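PDB 3IT5: protease lasA from Pseudomonas aeruginosa, which cleaves glycine-rich peptides as a secreted zinc metalloendopeptidase, cutting the pentaglycine cross-links of staphylococcal cell walls and contributing to breakdown of host elastin. Local coordinates for residues T48-V59 with Q91-Y102. Numbering follows the deposited sequence.
Sequences TYSVVAAHAGTV and QQVSADTKLGVY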
ATOM      1  N   THR A  48      13.950   8.499  -2.004  1.00  5.66           N
ATOM      2  CA  THR A  48      12.728   7.776  -1.652  1.00  5.68           C
ATOM      3  C   THR A  48      11.889   8.552  -0.642  1.00  5.83           C
ATOM      4  O   THR A  48      12.381   9.480   0.011  1.00  5.99           O
ATOM      5  CB  THR A  48      13.011   6.361  -1.103  1.00  5.67           C
ATOM      6  OG1 THR A  48      13.607   6.452   0.195  1.00  5.04           O
ATOM      7  CG2 THR A  48      13.922   5.568  -2.050  1.00  5.53           C
ATOM      8  N   TYR A  49      10.630   8.149  -0.502  1.00  5.67           N
ATOM      9  CA  TYR A  49       9.654   8.958   0.216  1.00  5.95           C
ATOM     10  C   TYR A  49       8.920   8.211   1.328  1.00  5.72           C
ATOM     11  O   TYR A  49       9.092   7.002   1.497  1.00  5.53           O
ATOM     12  CB  TYR A  49       8.705   9.634  -0.791  1.00  5.88           C
ATOM     13  CG  TYR A  49       9.448  10.614  -1.679  1.00  6.85           C
ATOM     14  CD1 TYR A  49       9.619  11.941  -1.287  1.00  6.96           C
ATOM     15  CD2 TYR A  49      10.017  10.205  -2.894  1.00  7.45           C
ATOM     16  CE1 TYR A  49      10.317  12.846  -2.082  1.00  7.89           C
ATOM     17  CE2 TYR A  49      10.724  11.102  -3.698  1.00  7.80           C
ATOM     18  CZ  TYR A  49      10.864  12.420  -3.285  1.00  7.79           C
ATOM     19  OH  TYR A  49      11.552  13.316  -4.067  1.00  8.45           O
ATOM     20  N   SER A  50       8.116   8.948   2.092  1.00  5.72           N
ATOM     21  CA  SER A  50       7.551   8.440   3.345  1.00  5.49           C
ATOM     22  C   SER A  50       6.348   7.521   3.148  1.00  5.39           C
ATOM     23  O   SER A  50       5.375   7.888   2.476  1.00  5.44           O
ATOM     24  CB  SER A  50       7.183   9.608   4.268  1.00  5.71           C
ATOM     25  OG  SER A  50       8.316  10.432   4.500  1.00  5.47           O
ATOM     26  N   VAL A  51       6.435   6.325   3.735  1.00  4.90           N
ATOM     27  CA  VAL A  51       5.297   5.415   3.853  1.00  4.50           C
ATOM     28  C   VAL A  51       4.619   5.622   5.220  1.00  4.59           C
ATOM     29  O   VAL A  51       5.283   5.619   6.262  1.00  4.45           O
ATOM     30  CB  VAL A  51       5.720   3.929   3.698  1.00  4.69           C
ATOM     31  CG1 VAL A  51       4.516   2.998   3.868  1.00  4.17           C
ATOM     32  CG2 VAL A  51       6.400   3.681   2.345  1.00  3.92           C
ATOM     33  N   VAL A  52       3.303   5.812   5.206  1.00  4.27           N
ATOM     34  CA  VAL A  52       2.541   6.000   6.440  1.00  4.27           C
ATOM     35  C   VAL A  52       1.493   4.903   6.623  1.00  4.15           C
ATOM     36  O   VAL A  52       1.077   4.251   5.651  1.00  3.77           O
ATOM     37  CB  VAL A  52       1.856   7.399   6.520  1.00  4.28           C
ATOM     38  CG1 VAL A  52       2.861   8.531   6.265  1.00  4.46           C
ATOM     39  CG2 VAL A  52       0.685   7.488   5.552  1.00  4.42           C
ATOM     40  N   ALA A  53       1.072   4.711   7.872  1.00  4.24           N
ATOM     41  CA  ALA A  53       0.007   3.771   8.203  1.00  4.11           C
ATOM     42  C   ALA A  53      -1.281   4.131   7.472  1.00  4.18           C
ATOM     43  O   ALA A  53      -1.723   5.283   7.484  1.00  4.22           O
ATOM     44  CB  ALA A  53      -0.228   3.733   9.708  1.00  4.23           C
ATOM     45  N   ALA A  54      -1.872   3.131   6.830  1.00  4.11           N
ATOM     46  CA  ALA A  54      -3.123   3.312   6.110  1.00  3.83           C
ATOM     47  C   ALA A  54      -4.305   3.413   7.071  1.00  3.84           C
ATOM     48  O   ALA A  54      -5.378   3.884   6.696  1.00  3.58           O
ATOM     49  CB  ALA A  54      -3.325   2.181   5.130  1.00  3.65           C
ATOM     50  N   HIS A  55      -4.092   2.985   8.315  1.00  4.00           N
ATOM     51  CA  HIS A  55      -5.141   2.975   9.328  1.00  4.09           C
ATOM     52  C   HIS A  55      -4.581   2.913  10.747  1.00  4.28           C
ATOM     53  O   HIS A  55      -3.379   2.682  10.951  1.00  4.27           O
ATOM     54  CB  HIS A  55      -6.062   1.771   9.107  1.00  3.99           C
ATOM     55  CG  HIS A  55      -5.349   0.457   9.146  1.00  3.80           C
ATOM     56  ND1 HIS A  55      -5.259  -0.308  10.288  1.00  4.08           N
ATOM     57  CD2 HIS A  55      -4.688  -0.228   8.183  1.00  4.11           C
ATOM     58  CE1 HIS A  55      -4.573  -1.407  10.028  1.00  4.57           C
ATOM     59  NE2 HIS A  55      -4.211  -1.380   8.757  1.00  3.72           N
ATOM     60  N   ALA A  56      -5.478   3.115  11.713  1.00  3.89           N
ATOM     61  CA  ALA A  56      -5.199   2.908  13.128  1.00  4.12           C
ATOM     62  C   ALA A  56      -4.982   1.429  13.433  1.00  4.07           C
ATOM     63  O   ALA A  56      -5.623   0.563  12.834  1.00  3.87           O
ATOM     64  CB  ALA A  56      -6.352   3.449  13.977  1.00  3.83           C
ATOM     65  N   GLY A  57      -4.078   1.153  14.368  1.00  4.28           N
ATOM     66  CA  GLY A  57      -3.817  -0.211  14.809  1.00  4.62           C
ATOM     67  C   GLY A  57      -2.451  -0.399  15.437  1.00  4.79           C
ATOM     68  O   GLY A  57      -1.786   0.576  15.820  1.00  4.77           O
ATOM     69  N   THR A  58      -2.035  -1.660  15.533  1.00  4.85           N
ATOM     70  CA  THR A  58      -0.791  -2.022  16.213  1.00  5.11           C
ATOM     71  C   THR A  58       0.304  -2.399  15.220  1.00  5.14           C
ATOM     72  O   THR A  58       0.065  -3.166  14.281  1.00  4.73           O
ATOM     73  CB  THR A  58      -1.002  -3.196  17.186  1.00  5.12           C
ATOM     74  OG1 THR A  58      -2.139  -2.941  18.016  1.00  5.47           O
ATOM     75  CG2 THR A  58       0.231  -3.418  18.070  1.00  4.95           C
ATOM     76  N   VAL A  59       1.503  -1.873  15.462  1.00  5.28           N
ATOM     77  CA  VAL A  59       2.675  -2.147  14.630  1.00  5.90           C
ATOM     78  C   VAL A  59       3.379  -3.444  15.035  1.00  6.09           C
ATOM     79  O   VAL A  59       3.541  -3.740  16.223  1.00  6.03           O
ATOM     80  CB  VAL A  59       3.694  -0.971  14.676  1.00  5.66           C
ATOM     81  CG1 VAL A  59       4.995  -1.327  13.935  1.00  6.14           C
ATOM     82  CG2 VAL A  59       3.081   0.292  14.090  1.00  5.65           C
ATOM     83  N   GLN A  91       3.707  -0.678  19.137  1.00  6.42           N
ATOM     84  CA  GLN A  91       3.366   0.735  18.995  1.00  6.36           C
ATOM     85  C   GLN A  91       2.014   0.919  18.324  1.00  6.33           C
ATOM     86  O   GLN A  91       1.806   0.506  17.181  1.00  6.19           O
ATOM     87  CB  GLN A  91       4.445   1.504  18.221  1.00  6.47           C
ATOM     88  CG  GLN A  91       4.095   2.981  17.974  1.00  6.51           C
ATOM     89  CD  GLN A  91       5.272   3.802  17.478  1.00  7.42           C
ATOM     90  OE1 GLN A  91       6.401   3.309  17.396  1.00  7.51           O
ATOM     91  NE2 GLN A  91       5.014   5.064  17.139  1.00  6.49           N
ATOM     92  N   GLN A  92       1.097   1.553  19.043  1.00  6.20           N
ATOM     93  CA  GLN A  92      -0.183   1.905  18.465  1.00  6.23           C
ATOM     94  C   GLN A  92      -0.010   3.170  17.625  1.00  5.93           C
ATOM     95  O   GLN A  92       0.700   4.097  18.025  1.00  5.70           O
ATOM     96  CB  GLN A  92      -1.258   2.070  19.547  1.00  6.35           C
ATOM     97  CG  GLN A  92      -1.275   0.963  20.633  1.00  7.64           C
ATOM     98  CD  GLN A  92      -1.533  -0.461  20.112  1.00 10.20           C
ATOM     99  OE1 GLN A  92      -2.116  -0.659  19.045  1.00 11.27           O
ATOM    100  NE2 GLN A  92      -1.110  -1.456  20.888  1.00  9.96           N
ATOM    101  N   VAL A  93      -0.653   3.180  16.456  1.00  5.55           N
ATOM    102  CA  VAL A  93      -0.517   4.249  15.465  1.00  5.32           C
ATOM    103  C   VAL A  93      -1.875   4.593  14.845  1.00  5.56           C
ATOM    104  O   VAL A  93      -2.825   3.815  14.940  1.00  5.40           O
ATOM    105  CB  VAL A  93       0.460   3.855  14.308  1.00  5.21           C
ATOM    106  CG1 VAL A  93       1.898   3.712  14.814  1.00  5.26           C
ATOM    107  CG2 VAL A  93      -0.010   2.583  13.601  1.00  4.68           C
ATOM    108  N   SER A  94      -1.944   5.751  14.194  1.00  5.68           N
ATOM    109  CA  SER A  94      -3.137   6.190  13.476  1.00  5.58           C
ATOM    110  C   SER A  94      -2.831   6.227  11.979  1.00  5.49           C
ATOM    111  O   SER A  94      -1.664   6.184  11.578  1.00  5.67           O
ATOM    112  CB  SER A  94      -3.535   7.590  13.944  1.00  5.62           C
ATOM    113  OG  SER A  94      -3.576   7.666  15.358  1.00  5.90           O
ATOM    114  N   ALA A  95      -3.868   6.321  11.154  1.00  5.22           N
ATOM    115  CA  ALA A  95      -3.669   6.628   9.749  1.00  5.16           C
ATOM    116  C   ALA A  95      -2.766   7.854   9.674  1.00  5.22           C
ATOM    117  O   ALA A  95      -2.933   8.798  10.450  1.00  5.28           O
ATOM    118  CB  ALA A  95      -4.996   6.890   9.051  1.00  5.29           C
ATOM    119  N   ASP A  96      -1.784   7.804   8.777  1.00  5.18           N
ATOM    120  CA  ASP A  96      -0.884   8.929   8.505  1.00  5.50           C
ATOM    121  C   ASP A  96       0.310   9.023   9.468  1.00  5.54           C
ATOM    122  O   ASP A  96       1.005  10.041   9.497  1.00  5.67           O
ATOM    123  CB  ASP A  96      -1.658  10.260   8.440  1.00  5.68           C
ATOM    124  CG  ASP A  96      -1.170  11.179   7.328  1.00  5.98           C
ATOM    125  OD1 ASP A  96      -0.717  10.675   6.277  1.00  5.85           O
ATOM    126  OD2 ASP A  96      -1.263  12.412   7.499  1.00  6.41           O
ATOM    127  N   THR A  97       0.548   7.966  10.249  1.00  5.69           N
ATOM    128  CA  THR A  97       1.750   7.889  11.084  1.00  5.67           C
ATOM    129  C   THR A  97       2.900   7.361  10.233  1.00  5.63           C
ATOM    130  O   THR A  97       2.830   6.247   9.719  1.00  5.67           O
ATOM    131  CB  THR A  97       1.562   6.981  12.328  1.00  5.83           C
ATOM    132  OG1 THR A  97       0.567   7.539  13.197  1.00  5.70           O
ATOM    133  CG2 THR A  97       2.878   6.852  13.103  1.00  6.02           C
ATOM    134  N   LYS A  98       3.958   8.157  10.090  1.00  5.49           N
ATOM    135  CA  LYS A  98       5.096   7.750   9.269  1.00  5.25           C
ATOM    136  C   LYS A  98       5.764   6.493   9.823  1.00  4.92           C
ATOM    137  O   LYS A  98       6.230   6.476  10.960  1.00  4.91           O
ATOM    138  CB  LYS A  98       6.108   8.893   9.117  1.00  5.09           C
ATOM    139  CG  LYS A  98       7.358   8.520   8.327  1.00  4.79           C
ATOM    140  CD  LYS A  98       8.171   9.759   7.959  1.00  4.28           C
ATOM    141  CE  LYS A  98       9.521   9.387   7.343  1.00  3.64           C
ATOM    142  NZ  LYS A  98      10.205  10.598   6.789  1.00  3.66           N
ATOM    143  N   LEU A  99       5.798   5.447   9.001  1.00  4.87           N
ATOM    144  CA  LEU A  99       6.397   4.163   9.377  1.00  4.39           C
ATOM    145  C   LEU A  99       7.869   4.093   8.990  1.00  4.37           C
ATOM    146  O   LEU A  99       8.635   3.313   9.565  1.00  4.23           O
ATOM    147  CB  LEU A  99       5.637   3.011   8.711  1.00  4.34           C
ATOM    148  CG  LEU A  99       4.115   2.948   8.894  1.00  4.23           C
ATOM    149  CD1 LEU A  99       3.548   1.696   8.226  1.00  3.92           C
ATOM    150  CD2 LEU A  99       3.737   2.984  10.370  1.00  4.11           C
ATOM    151  N   GLY A 100       8.247   4.899   7.997  1.00  4.09           N
ATOM    152  CA  GLY A 100       9.612   4.943   7.493  1.00  3.79           C
ATOM    153  C   GLY A 100       9.654   5.463   6.066  1.00  4.14           C
ATOM    154  O   GLY A 100       8.988   6.449   5.725  1.00  3.81           O
ATOM    155  N   VAL A 101      10.444   4.795   5.233  1.00  3.93           N
ATOM    156  CA  VAL A 101      10.521   5.111   3.808  1.00  4.23           C
ATOM    157  C   VAL A 101      10.501   3.811   3.027  1.00  4.31           C
ATOM    158  O   VAL A 101      10.750   2.746   3.602  1.00  4.45           O
ATOM    159  CB  VAL A 101      11.811   5.907   3.453  1.00  4.28           C
ATOM    160  CG1 VAL A 101      11.738   7.341   3.980  1.00  4.11           C
ATOM    161  CG2 VAL A 101      13.060   5.201   3.993  1.00  4.32           C
ATOM    162  N   TYR A 102      10.190   3.876   1.733  1.00  4.39           N
ATOM    163  CA  TYR A 102      10.460   2.722   0.885  1.00  4.35           C
ATOM    164  C   TYR A 102      11.938   2.718   0.510  1.00  4.34           C
ATOM    165  O   TYR A 102      12.577   3.771   0.469  1.00  4.28           O
ATOM    166  CB  TYR A 102       9.513   2.612  -0.322  1.00  4.44           C
ATOM    167  CG  TYR A 102       9.500   3.757  -1.315  1.00  4.42           C
ATOM    168  CD1 TYR A 102      10.451   3.841  -2.331  1.00  4.65           C
ATOM    169  CD2 TYR A 102       8.496   4.724  -1.275  1.00  4.34           C
ATOM    170  CE1 TYR A 102      10.427   4.880  -3.260  1.00  4.75           C
ATOM    171  CE2 TYR A 102       8.458   5.766  -2.202  1.00  4.68           C
ATOM    172  CZ  TYR A 102       9.424   5.838  -3.188  1.00  5.02           C
ATOM    173  OH  TYR A 102       9.392   6.865  -4.101  1.00  5.07           O
TER
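The ring of Tyr102 lies across Thr48 and Tyr49: Thr48 CB sits over one face, 4.0 Å from the ring centroid in a CH-pi contact, with Tyr49 N on the same face nearer the rim, while Val51 CG2 lies beside an edge, close to the ring plane. Tyr102 OH in turn meets the edge of the Tyr49 ring in its plane. This end of the antiparallel pairing, part of the M23 peptidase beta-sheet, approaches the active site, since the Tyr102 side chain is about 5 Å from those of His81 and His120, the inferred proton donors/acceptors. Thr48 OG1 donates to Tyr102 O at 2.9 Å, while its CB and methyl CG2 lie against Tyr102 CE1; threonine supplies both polar and apolar branches.

A classic beta bulge follows, Leu99 and Gly100 both facing Val51. Val51 O takes Leu99 N at 2.8 Å, whereas Val51 N reaches Gly100 O from well above the carbonyl plane. Gly100 fits here, since at its backbone angles a CB would jam against the carbonyl of Leu99. Lys98, extended throughout, runs past Ser50 CB until NZ donates to Ser50 OG at 3.0 Å.

Beyond the type II turn Ser94–Thr97, whose Asp96 N binds Ala53 O at 2.8 Å, pairing resumes at Gly57 and Val93. Val59 CG2 meets Val93 CG1, the beta-branched side chains crossing at about a right angle, apolar groups suited to this buried face. Val59 N donates to Gln91 O at 3.0 Å.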